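Local coordinates for protein dihydropteroate synthase (Clostridioides difficile, PDB 6PZ2) that probably catalyses the formation of dihydropteroate from a pterin pyrophosphate and p-aminobenzoate in folate biosynthesis, and is bound here to pteroic acid, at residues 58-61 with 62-65; 92-96 with 97-101; 18-22 with 23-27; 221-224 with 225-228. All blocks are in the same frame, centred on the assembly; numbering follows the deposited sequence.

How the contacts relate
The four contacts illustrate how side-chain chemistry in a TIM-barrel enzyme differs with place in the fold. Contact 2 is the buried one: it belongs to a strand-to-helix junction within a beta-alpha-beta unit, where hydroxyl, methyl groups and helix backbone interlock. Contacts 1, 3 and 4 lie at the surface, 1 and 4 in loops and 3 where strand 13-19 runs into one, and rely on short backbone turns and on polar side chains that reach anions. Contacts 1 and 3 touch each other and share a sulfate, whereas contact 4 binds another; the centre of contact 4 is about 19 Å from the centres of contacts 1 and 3. Contact 1 also lies against contact 2, through Tyr65 packing on Tyr95 and Lys96.

Contact 1. Residues 58-61 with 62-65; sequences STRP and GHSY. With PT1 (pteroic acid), chain K; SO4 (sulfate ion), chain B.
The backbone doubles back between Arg60 and His63, where His63 N donates to Arg60 O at 3.1 Å across a beta turn resembling type II, with Pro61 and Gly62 at its corners; Gly62 has a positive phi, which favours glycine. Ser58 OG sits 3.6 Å from His63 CG, above one ring face and displaced toward the rim; chi1 of 179° in Ser58 directs the hydroxyl opposite its own backbone nitrogen. Farther out, Arg60 and His63 run side by side in the same direction, Arg60 CD lying 3.9 Å from His63 CE1, with the two planes nearly perpendicular (86°). This is the loop that follows strand 51-55 of the TIM barrel, and Thr59, Arg60 and Pro61 belong to the pteroic acid pocket. Pro61 CD rests 3.5 Å from C20 of the ligand's benzoate ring. A bend at chi3 turns the guanidinium edge to a sulfate: Arg60 NE meets O1 at 2.9 Å almost straight, and Arg60 NH2 meets O4 at 2.9 Å. One water bridges Ser58 N and Ser64 O, linking the chain on both sides of the turn.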
loop_
_atom_site.group_PDB
_atom_site.type_symbol
_atom_site.label_atom_id
_atom_site.label_comp_id
_atom_site.label_asym_id
_atom_site.label_seq_id
_atom_site.Cartn_x
_atom_site.Cartn_y
_atom_site.Cartn_z
ATOM N N SER A 58 24.924 12.604 -2.883
ATOM C CA SER A 58 24.043 11.581 -2.344
ATOM C C SER A 58 24.095 11.625 -0.809
ATOM O O SER A 58 25.181 11.531 -0.217
ATOM C CB SER A 58 24.452 10.229 -2.898
ATOM O OG SER A 58 23.627 9.203 -2.373
ATOM N N THR A 59 22.937 11.692 -0.161
ATOM C CA THR A 59 22.831 11.552 1.308
ATOM C C THR A 59 22.496 10.109 1.723
ATOM O O THR A 59 22.302 9.813 2.891
ATOM C CB THR A 59 21.786 12.538 1.843
ATOM O OG1 THR A 59 20.522 12.060 1.401
ATOM C CG2 THR A 59 21.964 13.945 1.316
ATOM N N ARG A 60 22.428 9.207 0.759
ATOM C CA ARG A 60 22.385 7.786 0.996
ATOM C C ARG A 60 23.625 7.352 1.794
ATOM O O ARG A 60 24.720 7.780 1.486
ATOM C CB ARG A 60 22.330 7.103 -0.371
ATOM C CG ARG A 60 21.905 5.651 -0.312
ATOM C CD ARG A 60 21.943 5.096 -1.708
ATOM N NE ARG A 60 20.952 5.631 -2.629
ATOM C CZ ARG A 60 20.944 5.290 -3.913
ATOM N NH1 ARG A 60 21.933 4.571 -4.412
ATOM N NH2 ARG A 60 19.950 5.630 -4.701
ATOM N N PRO A 61 23.468 6.507 2.812
ATOM C CA PRO A 61 24.555 6.195 3.760
ATOM C C PRO A 61 25.890 5.718 3.154
ATOM O O PRO A 61 25.909 4.931 2.216
ATOM C CB PRO A 61 23.961 5.075 4.630
ATOM C CG PRO A 61 22.472 5.335 4.611
ATOM C CD PRO A 61 22.199 5.890 3.228
ATOM N N GLY A 62 27.015 6.211 3.669
ATOM C CA GLY A 62 28.337 5.954 3.067
ATOM C C GLY A 62 28.399 6.271 1.574
ATOM O O GLY A 62 28.907 5.475 0.779
ATOM N N HIS A 63 27.827 7.396 1.156
ATOM C CA HIS A 63 28.310 8.094 -0.018
ATOM C C HIS A 63 29.156 9.273 0.464
ATOM O O HIS A 63 29.008 9.745 1.578
ATOM C CB HIS A 63 27.172 8.532 -0.940
ATOM C CG HIS A 63 26.678 7.435 -1.821
ATOM N ND1 HIS A 63 26.114 6.271 -1.306
ATOM C CD2 HIS A 63 26.657 7.320 -3.166
ATOM C CE1 HIS A 63 25.769 5.485 -2.302
ATOM N NE2 HIS A 63 26.091 6.110 -3.457
ATOM N N SER A 64 30.069 9.711 -0.376
ATOM C CA SER A 64 31.053 10.696 0.027
ATOM C C SER A 64 30.454 12.116 -0.013
ATOM O O SER A 64 29.409 12.399 -0.627
ATOM C CB SER A 64 32.286 10.548 -0.827
ATOM O OG SER A 64 31.984 10.766 -2.199
ATOM N N TYR A 65 31.119 12.998 0.718
ATOM C CA TYR A 65 30.819 14.419 0.723
ATOM C C TYR A 65 31.332 14.998 -0.603
ATOM O O TYR A 65 32.368 14.592 -1.099
ATOM C CB TYR A 65 31.467 15.071 1.947
ATOM C CG TYR A 65 31.612 16.579 1.906
ATOM C CD1 TYR A 65 30.679 17.406 2.522
ATOM C CD2 TYR A 65 32.700 17.188 1.289
ATOM C CE1 TYR A 65 30.805 18.787 2.500
ATOM C CE2 TYR A 65 32.842 18.567 1.264
ATOM C CZ TYR A 65 31.888 19.368 1.867
ATOM O OH TYR A 65 31.999 20.729 1.826
HETATM C C2 PT1 K . 14.168 11.882 2.717
HETATM C C3 PT1 K . 15.382 11.755 1.927
HETATM C C5 PT1 K . 15.785 12.984 1.243
HETATM N N6 PT1 K . 16.110 10.617 1.778
HETATM C C7 PT1 K . 13.962 14.143 2.170
HETATM N N9 PT1 K . 15.073 14.096 1.421
HETATM C C10 PT1 K . 17.226 10.625 1.031
HETATM N N11 PT1 K . 13.256 15.282 2.293
HETATM C C12 PT1 K . 17.640 11.808 0.407
HETATM C C21 PT1 K . 18.906 3.678 4.118
HETATM O O22 PT1 K . 18.759 3.458 5.330
HETATM O O1 PT1 K . 13.672 10.838 3.397
HETATM N N4 PT1 K . 13.523 13.060 2.835
HETATM N N8 PT1 K . 16.903 12.941 0.488
HETATM C C13 PT1 K . 18.044 9.357 0.906
HETATM N N14 PT1 K . 18.495 8.982 2.242
HETATM C C15 PT1 K . 18.640 7.698 2.635
HETATM C C16 PT1 K . 18.656 6.627 1.733
HETATM C C17 PT1 K . 18.711 7.438 3.997
HETATM C C18 PT1 K . 18.781 5.328 2.218
HETATM C C19 PT1 K . 18.830 6.140 4.485
HETATM C C20 PT1 K . 18.854 5.082 3.591
HETATM O O23 PT1 K . 19.036 2.730 3.342
HETATM S S SO4 B . 17.918 8.177 -2.624
HETATM O O1 SO4 B . 18.952 7.575 -1.752
HETATM O O2 SO4 B . 18.049 9.651 -2.599
HETATM O O3 SO4 B . 16.575 7.792 -2.136
HETATM O O4 SO4 B . 18.097 7.689 -4.010
HETATM O O HOH W 1 27.752 11.897 -2.792
#

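Contact 2. Residues 92-96 with 97-101; sequences IDTYK and ADVAE
Lys96 stands at the N-cap of helix 97-105, and its carbonyl opens the helical bonding: Ala100 N donates to Lys96 O at 3.0 Å, nearly straight at 168°. Just before it the chain leaves strand 90-93 through an ST turn, in which Thr94 OG1 accepts from Lys96 N at 3.0 Å. The same hydroxyl lies against the helix's first turn, 3.5 Å from Val99 CB. Thr94 takes a chi1 of -174°, which sends OG1 toward Val99 while CG2 falls between the backbone nitrogen and the carbonyl carbon and reaches Ala100, 4.0 Å from its CB. Val99 spreads its two methyls over this junction: CG1 packs on Thr94 CB at 3.8 Å and, more loosely, on Ile92 CG1 at 4.3 Å, while CG2 lies 3.8 Å from Lys96 CB. From there the lysine chain leads away to salt bridges with Glu71 and Glu57. Thr94 OG1 is also bonded to Glu71, so the buried oxygen has two polar partners. The chemistry implies that a buried hydroxyl here helps to hold the backbone turn and serves as a packing surface at once, joining strand to helix within a beta-alpha-beta unit of the barrel.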
loop_
_atom_site.group_PDB
_atom_site.type_symbol
_atom_site.label_atom_id
_atom_site.label_comp_id
_atom_site.label_asym_id
_atom_site.label_seq_id
_atom_site.Cartn_x
_atom_site.Cartn_y
_atom_site.Cartn_z
ATOM N N ILE A 92 15.783 21.417 -4.758
ATOM C CA ILE A 92 17.208 21.127 -4.799
ATOM C C ILE A 92 17.561 20.434 -3.481
ATOM O O ILE A 92 17.393 20.968 -2.408
ATOM C CB ILE A 92 18.065 22.384 -5.055
ATOM C CG1 ILE A 92 19.565 22.087 -5.004
ATOM C CG2 ILE A 92 17.750 23.469 -4.037
ATOM C CD1 ILE A 92 20.120 21.378 -6.201
ATOM N N ASP A 93 18.048 19.220 -3.606
ATOM C CA ASP A 93 18.362 18.425 -2.465
ATOM C C ASP A 93 19.773 18.831 -2.053
ATOM O O ASP A 93 20.721 18.242 -2.518
ATOM C CB ASP A 93 18.305 16.932 -2.806
ATOM C CG ASP A 93 18.481 15.976 -1.630
ATOM O OD1 ASP A 93 19.277 16.256 -0.683
ATOM O OD2 ASP A 93 17.819 14.928 -1.682
ATOM N N THR A 94 19.903 19.817 -1.200
ATOM C CA THR A 94 21.237 20.201 -0.724
ATOM C C THR A 94 21.103 20.727 0.709
ATOM O O THR A 94 20.087 21.345 1.020
ATOM C CB THR A 94 21.856 21.305 -1.600
ATOM O OG1 THR A 94 23.198 21.523 -1.173
ATOM C CG2 THR A 94 21.120 22.623 -1.502
ATOM N N TYR A 95 22.123 20.520 1.538
ATOM C CA TYR A 95 22.182 21.184 2.816
ATOM C C TYR A 95 23.165 22.359 2.772
ATOM O O TYR A 95 23.429 22.968 3.816
ATOM C CB TYR A 95 22.624 20.225 3.924
ATOM C CG TYR A 95 23.892 19.464 3.649
ATOM C CD1 TYR A 95 25.129 19.940 4.049
ATOM C CD2 TYR A 95 23.838 18.223 3.045
ATOM C CE1 TYR A 95 26.286 19.204 3.852
ATOM C CE2 TYR A 95 24.986 17.483 2.811
ATOM C CZ TYR A 95 26.214 17.982 3.206
ATOM O OH TYR A 95 27.333 17.239 2.952
ATOM N N LYS A 96 23.702 22.689 1.597
ATOM C CA LYS A 96 24.662 23.799 1.501
ATOM C C LYS A 96 23.971 25.053 0.955
ATOM O O LYS A 96 23.355 25.046 -0.104
ATOM C CB LYS A 96 25.848 23.388 0.635
ATOM C CG LYS A 96 26.501 22.086 1.082
ATOM C CD LYS A 96 27.746 21.757 0.314
ATOM C CE LYS A 96 28.276 20.367 0.598
ATOM N NZ LYS A 96 27.407 19.297 0.052
ATOM N N ALA A 97 24.134 26.144 1.696
ATOM C CA ALA A 97 23.472 27.411 1.419
ATOM C C ALA A 97 23.928 27.992 0.076
ATOM O O ALA A 97 23.116 28.559 -0.658
ATOM C CB ALA A 97 23.738 28.360 2.562
ATOM N N ASP A 98 25.195 27.821 -0.280
ATOM C CA ASP A 98 25.709 28.376 -1.564
ATOM C C ASP A 98 25.159 27.601 -2.765
ATOM O O ASP A 98 24.850 28.209 -3.804
ATOM C CB ASP A 98 27.236 28.440 -1.666
ATOM C CG ASP A 98 28.006 27.228 -1.168
ATOM O OD1 ASP A 98 29.210 27.244 -1.361
ATOM O OD2 ASP A 98 27.427 26.286 -0.571
ATOM N N VAL A 99 25.002 26.292 -2.601
ATOM C CA VAL A 99 24.371 25.493 -3.636
ATOM C C VAL A 99 22.914 25.941 -3.793
ATOM O O VAL A 99 22.425 26.175 -4.913
ATOM C CB VAL A 99 24.455 23.998 -3.297
ATOM C CG1 VAL A 99 23.686 23.177 -4.307
ATOM C CG2 VAL A 99 25.895 23.519 -3.184
ATOM N N ALA A 100 22.225 26.032 -2.668
ATOM C CA ALA A 100 20.819 26.436 -2.687
ATOM C C ALA A 100 20.623 27.791 -3.374
ATOM O O ALA A 100 19.667 28.012 -4.155
ATOM C CB ALA A 100 20.297 26.505 -1.274
ATOM N N GLU A 101 21.493 28.715 -2.992
ATOM C CA GLU A 101 21.454 30.064 -3.554
ATOM C C GLU A 101 21.519 30.046 -5.083
ATOM O O GLU A 101 20.678 30.689 -5.737
ATOM C CB GLU A 101 22.611 30.929 -3.056
ATOM C CG GLU A 101 22.562 32.316 -3.678
ATOM C CD GLU A 101 22.820 33.448 -2.708
ATOM O OE1 GLU A 101 23.716 33.302 -1.830
ATOM O OE2 GLU A 101 22.106 34.452 -2.824
#

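Contact 3. Residues 18-22 with 23-27; sequences LNVTP and DSFSD. With SO4 (sulfate ion), chain B.
Ser24, Pro22 and Phe25 carry this contact, in which the chain leaving strand 13-19 coils through a short 3-10 turn. Ser24 folds back on the residues before it. Its OG lies 2.8 Å from Thr21 OG1 in a hydrogen bond in which either hydroxyl may be the donor, and it also lies 3.2 Å from Asn19 O, a weak bond that is not settled because the same proton could go elsewhere. With chi1 of -50°, Ser24 holds this oxygen on the side of its own backbone nitrogen, while Thr21 OG1 comes from between its backbone nitrogen and carbonyl carbon to meet it. The main chain reinforces the fold: Ser24 N donates to Thr21 O at 2.9 Å, with the donor well above the carbonyl plane. Pro22 supplies the next bond of the turn, its O accepting from Phe25 N at 3.0 Å.

Phe25 turns the edge of its ring to the residues just after the strand. Val20 O faces that edge in the ring plane, 3.6 Å from Phe25 CE2, and Thr21 O approaches Phe25 CD2 at 3.2 Å. The tip, Phe25 CZ, meets Val20 CB at 4.1 Å; outside the contact the ring also packs on Asn33 and Ile36 of helix 33-46.

At the end of the strand, Asn19 ND2 reaches sulfate O4 in a weak bond of 3.0 Å. Arg247, His249 and Arg60 bind this anion too, a site consistent with the pyrophosphate-binding pocket of dihydropteroate synthases, formed here at the end of the first barrel strand.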
loop_
_atom_site.group_PDB
_atom_site.type_symbol
_atom_site.label_atom_id
_atom_site.label_comp_id
_atom_site.label_asym_id
_atom_site.label_seq_id
_atom_site.Cartn_x
_atom_site.Cartn_y
_atom_site.Cartn_z
ATOM N N LEU A 18 15.791 12.597 -8.701
ATOM C CA LEU A 18 16.770 12.681 -9.781
ATOM C C LEU A 18 18.152 12.919 -9.167
ATOM O O LEU A 18 18.482 14.075 -8.875
ATOM C CB LEU A 18 16.381 13.821 -10.735
ATOM C CG LEU A 18 17.273 13.974 -11.968
ATOM C CD1 LEU A 18 17.245 12.714 -12.803
ATOM C CD2 LEU A 18 16.846 15.150 -12.829
ATOM N N ASN A 19 18.935 11.859 -8.985
ATOM C CA ASN A 19 20.322 11.956 -8.493
ATOM C C ASN A 19 21.275 12.031 -9.686
ATOM O O ASN A 19 21.161 11.251 -10.598
ATOM C CB ASN A 19 20.729 10.773 -7.603
ATOM C CG ASN A 19 20.012 10.791 -6.260
ATOM O OD1 ASN A 19 20.003 11.813 -5.561
ATOM N ND2 ASN A 19 19.371 9.681 -5.897
ATOM N N VAL A 20 22.234 12.949 -9.674
ATOM C CA VAL A 20 23.097 13.129 -10.837
ATOM C C VAL A 20 24.555 13.049 -10.392
ATOM O O VAL A 20 25.413 13.599 -11.063
ATOM C CB VAL A 20 22.804 14.434 -11.598
ATOM C CG1 VAL A 20 21.398 14.442 -12.174
ATOM C CG2 VAL A 20 23.021 15.674 -10.749
ATOM N N THR A 21 24.807 12.348 -9.295
ATOM C CA THR A 21 26.174 11.919 -8.994
ATOM C C THR A 21 26.679 10.993 -10.104
ATOM O O THR A 21 25.888 10.365 -10.837
ATOM C CB THR A 21 26.265 11.151 -7.667
ATOM O OG1 THR A 21 25.386 10.020 -7.689
ATOM C CG2 THR A 21 25.882 11.992 -6.470
ATOM N N PRO A 22 28.003 10.855 -10.195
ATOM C CA PRO A 22 28.632 9.960 -11.172
ATOM C C PRO A 22 28.145 8.500 -11.099
ATOM O O PRO A 22 27.791 7.948 -12.160
ATOM C CB PRO A 22 30.140 10.028 -10.897
ATOM C CG PRO A 22 30.336 11.369 -10.237
ATOM C CD PRO A 22 29.005 11.739 -9.602
ATOM N N ASP A 23 28.068 7.915 -9.895
ATOM C CA ASP A 23 27.555 6.528 -9.662
ATOM C C ASP A 23 26.118 6.416 -10.166
ATOM O O ASP A 23 25.610 5.314 -10.309
ATOM C CB ASP A 23 27.453 6.054 -8.198
ATOM C CG ASP A 23 26.759 4.695 -8.003
ATOM O OD1 ASP A 23 27.241 3.691 -8.592
ATOM O OD2 ASP A 23 25.709 4.620 -7.290
ATOM N N SER A 24 25.396 7.516 -10.350
ATOM C CA SER A 24 23.999 7.389 -10.786
ATOM C C SER A 24 23.955 6.990 -12.267
ATOM O O SER A 24 22.894 6.662 -12.739
ATOM C CB SER A 24 23.186 8.649 -10.598
ATOM O OG SER A 24 23.305 9.188 -9.292
ATOM N N PHE A 25 25.051 7.079 -13.020
ATOM C CA PHE A 25 25.013 6.892 -14.493
ATOM C C PHE A 25 25.755 5.601 -14.854
ATOM O O PHE A 25 26.682 5.241 -14.118
ATOM C CB PHE A 25 25.678 8.077 -15.209
ATOM C CG PHE A 25 24.954 9.382 -15.015
ATOM C CD1 PHE A 25 23.858 9.699 -15.795
ATOM C CD2 PHE A 25 25.313 10.251 -13.998
ATOM C CE1 PHE A 25 23.139 10.861 -15.573
ATOM C CE2 PHE A 25 24.631 11.436 -13.812
ATOM C CZ PHE A 25 23.540 11.738 -14.597
ATOM N N SER A 26 25.406 4.945 -15.966
ATOM C CA SER A 26 26.221 3.809 -16.485
ATOM C C SER A 26 27.686 4.222 -16.673
ATOM O O SER A 26 28.606 3.467 -16.363
ATOM C CB SER A 26 25.683 3.287 -17.794
ATOM O OG SER A 26 24.270 3.191 -17.750
ATOM N N ASP A 27 27.875 5.415 -17.225
ATOM C CA ASP A 27 29.185 5.967 -17.561
ATOM C C ASP A 27 29.255 7.385 -16.968
ATOM O O ASP A 27 28.654 8.332 -17.498
ATOM C CB ASP A 27 29.384 5.890 -19.081
ATOM C CG ASP A 27 30.785 6.166 -19.608
ATOM O OD1 ASP A 27 30.956 6.083 -20.844
ATOM O OD2 ASP A 27 31.688 6.462 -18.796
HETATM S S SO4 B . 17.918 8.177 -2.624
HETATM O O1 SO4 B . 18.952 7.575 -1.752
HETATM O O2 SO4 B . 18.049 9.651 -2.599
HETATM O O3 SO4 B . 16.575 7.792 -2.136
HETATM O O4 SO4 B . 18.097 7.689 -4.010
#

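Contact 4. Residues 221-224 with 225-228; sequences PVEP and KKRL. With SO4 (sulfate ion), chain G.
A single carbonyl oxygen, that of Val222, is gripped side-on by two nitrogens of one arginine: Arg227 NE at 2.9 Å and Arg227 NH2 at 3.0 Å, with the oxygen lying in the guanidinium plane. The other guanidinium edge is turned to a sulfate, probably from the crystallisation liquor, where Arg227 NH1 meets O4 at 2.7 Å and NH2 meets O3; NH2 thus serves both partners, which should restrict rotation of the guanidinium. An extended chain from CG to NE carries it there alongside Pro224, whose CA sits 3.6 Å above one face, offset toward the rim. Backbone bonds coil the chain into a 3-10 turn: Lys226 N to Glu223 O, and Arg227 N to Pro224 O at 3.0 Å. Val222 CG2 presses on Lys226 CB at 3.4 Å, tighter than usual, the side chains crossing at about a right angle. Glu223 lies near two lysines, its OE1 in a long salt bridge of 3.7 Å with Lys225 NZ, its CG packed on Lys226 CG. The turn bridges helix 214-217 and helix 228-240, with Arg227 at the N-cap of the latter; Arg227 NH1 also bonds to Arg212 O, and Leu228 leans on helix 251-265.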
loop_
_atom_site.group_PDB
_atom_site.type_symbol
_atom_site.label_atom_id
_atom_site.label_comp_id
_atom_site.label_asym_id
_atom_site.label_seq_id
_atom_site.Cartn_x
_atom_site.Cartn_y
_atom_site.Cartn_z
ATOM N N PRO A 221 14.108 -8.661 2.485
ATOM C CA PRO A 221 15.545 -8.702 2.161
ATOM C C PRO A 221 15.783 -9.035 0.683
ATOM O O PRO A 221 16.281 -10.091 0.351
ATOM C CB PRO A 221 16.203 -9.764 3.047
ATOM C CG PRO A 221 15.069 -10.420 3.801
ATOM C CD PRO A 221 13.791 -9.657 3.507
ATOM N N VAL A 222 15.387 -8.122 -0.187
ATOM C CA VAL A 222 15.689 -8.218 -1.595
ATOM C C VAL A 222 16.453 -6.940 -1.957
ATOM O O VAL A 222 16.536 -6.003 -1.153
ATOM C CB VAL A 222 14.405 -8.393 -2.431
ATOM C CG1 VAL A 222 13.659 -9.664 -2.026
ATOM C CG2 VAL A 222 13.500 -7.168 -2.324
ATOM N N GLU A 223 16.981 -6.905 -3.175
ATOM C CA GLU A 223 17.743 -5.752 -3.650
ATOM C C GLU A 223 16.825 -4.516 -3.677
ATOM O O GLU A 223 15.600 -4.634 -3.780
ATOM C CB GLU A 223 18.395 -6.081 -4.997
ATOM C CG GLU A 223 17.447 -5.987 -6.177
ATOM C CD GLU A 223 18.069 -6.342 -7.518
ATOM O OE1 GLU A 223 18.476 -5.406 -8.242
ATOM O OE2 GLU A 223 18.130 -7.549 -7.841
ATOM N N PRO A 224 17.427 -3.327 -3.563
ATOM C CA PRO A 224 16.697 -2.097 -3.324
ATOM C C PRO A 224 15.521 -1.890 -4.289
ATOM O O PRO A 224 14.451 -1.519 -3.832
ATOM C CB PRO A 224 17.765 -1.000 -3.478
ATOM C CG PRO A 224 18.999 -1.663 -2.908
ATOM C CD PRO A 224 18.880 -3.061 -3.483
ATOM N N LYS A 225 15.709 -2.106 -5.582
ATOM C CA LYS A 225 14.664 -1.789 -6.570
ATOM C C LYS A 225 13.460 -2.715 -6.363
ATOM O O LYS A 225 12.335 -2.343 -6.680
ATOM C CB LYS A 225 15.176 -1.945 -8.007
ATOM C CG LYS A 225 16.311 -1.005 -8.395
ATOM C CD LYS A 225 16.837 -1.207 -9.804
ATOM C CE LYS A 225 17.633 -2.488 -9.956
ATOM N NZ LYS A 225 17.080 -3.365 -11.016
ATOM N N LYS A 226 13.713 -3.912 -5.837
ATOM C CA LYS A 226 12.665 -4.927 -5.603
ATOM C C LYS A 226 11.953 -4.677 -4.263
ATOM O O LYS A 226 11.181 -5.533 -3.845
ATOM C CB LYS A 226 13.250 -6.346 -5.591
ATOM C CG LYS A 226 13.917 -6.821 -6.877
ATOM C CD LYS A 226 12.974 -6.969 -8.051
ATOM C CE LYS A 226 13.063 -8.332 -8.708
ATOM N NZ LYS A 226 14.366 -8.550 -9.382
ATOM N N ARG A 227 12.184 -3.542 -3.589
ATOM C CA ARG A 227 11.449 -3.225 -2.362
ATOM C C ARG A 227 10.197 -2.386 -2.663
ATOM O O ARG A 227 9.599 -1.862 -1.746
ATOM C CB ARG A 227 12.374 -2.495 -1.386
ATOM C CG ARG A 227 13.614 -3.316 -1.054
ATOM C CD ARG A 227 14.653 -2.520 -0.298
ATOM N NE ARG A 227 15.789 -3.406 -0.118
ATOM C CZ ARG A 227 16.962 -3.051 0.387
ATOM N NH1 ARG A 227 17.153 -1.835 0.865
ATOM N NH2 ARG A 227 17.937 -3.932 0.424
ATOM N N LEU A 228 9.791 -2.285 -3.916
ATOM C CA LEU A 228 8.702 -1.356 -4.273
ATOM C C LEU A 228 7.423 -1.612 -3.450
ATOM O O LEU A 228 6.747 -0.623 -3.100
ATOM C CB LEU A 228 8.432 -1.496 -5.776
ATOM C CG LEU A 228 7.309 -0.624 -6.329
ATOM C CD1 LEU A 228 7.445 0.819 -5.864
ATOM C CD2 LEU A 228 7.294 -0.705 -7.838
HETATM S S SO4 G . 20.512 -2.328 2.187
HETATM O O1 SO4 G . 19.983 -2.742 3.505
HETATM O O2 SO4 G . 21.791 -1.645 2.442
HETATM O O3 SO4 G . 20.760 -3.529 1.337
HETATM O O4 SO4 G . 19.659 -1.288 1.546
#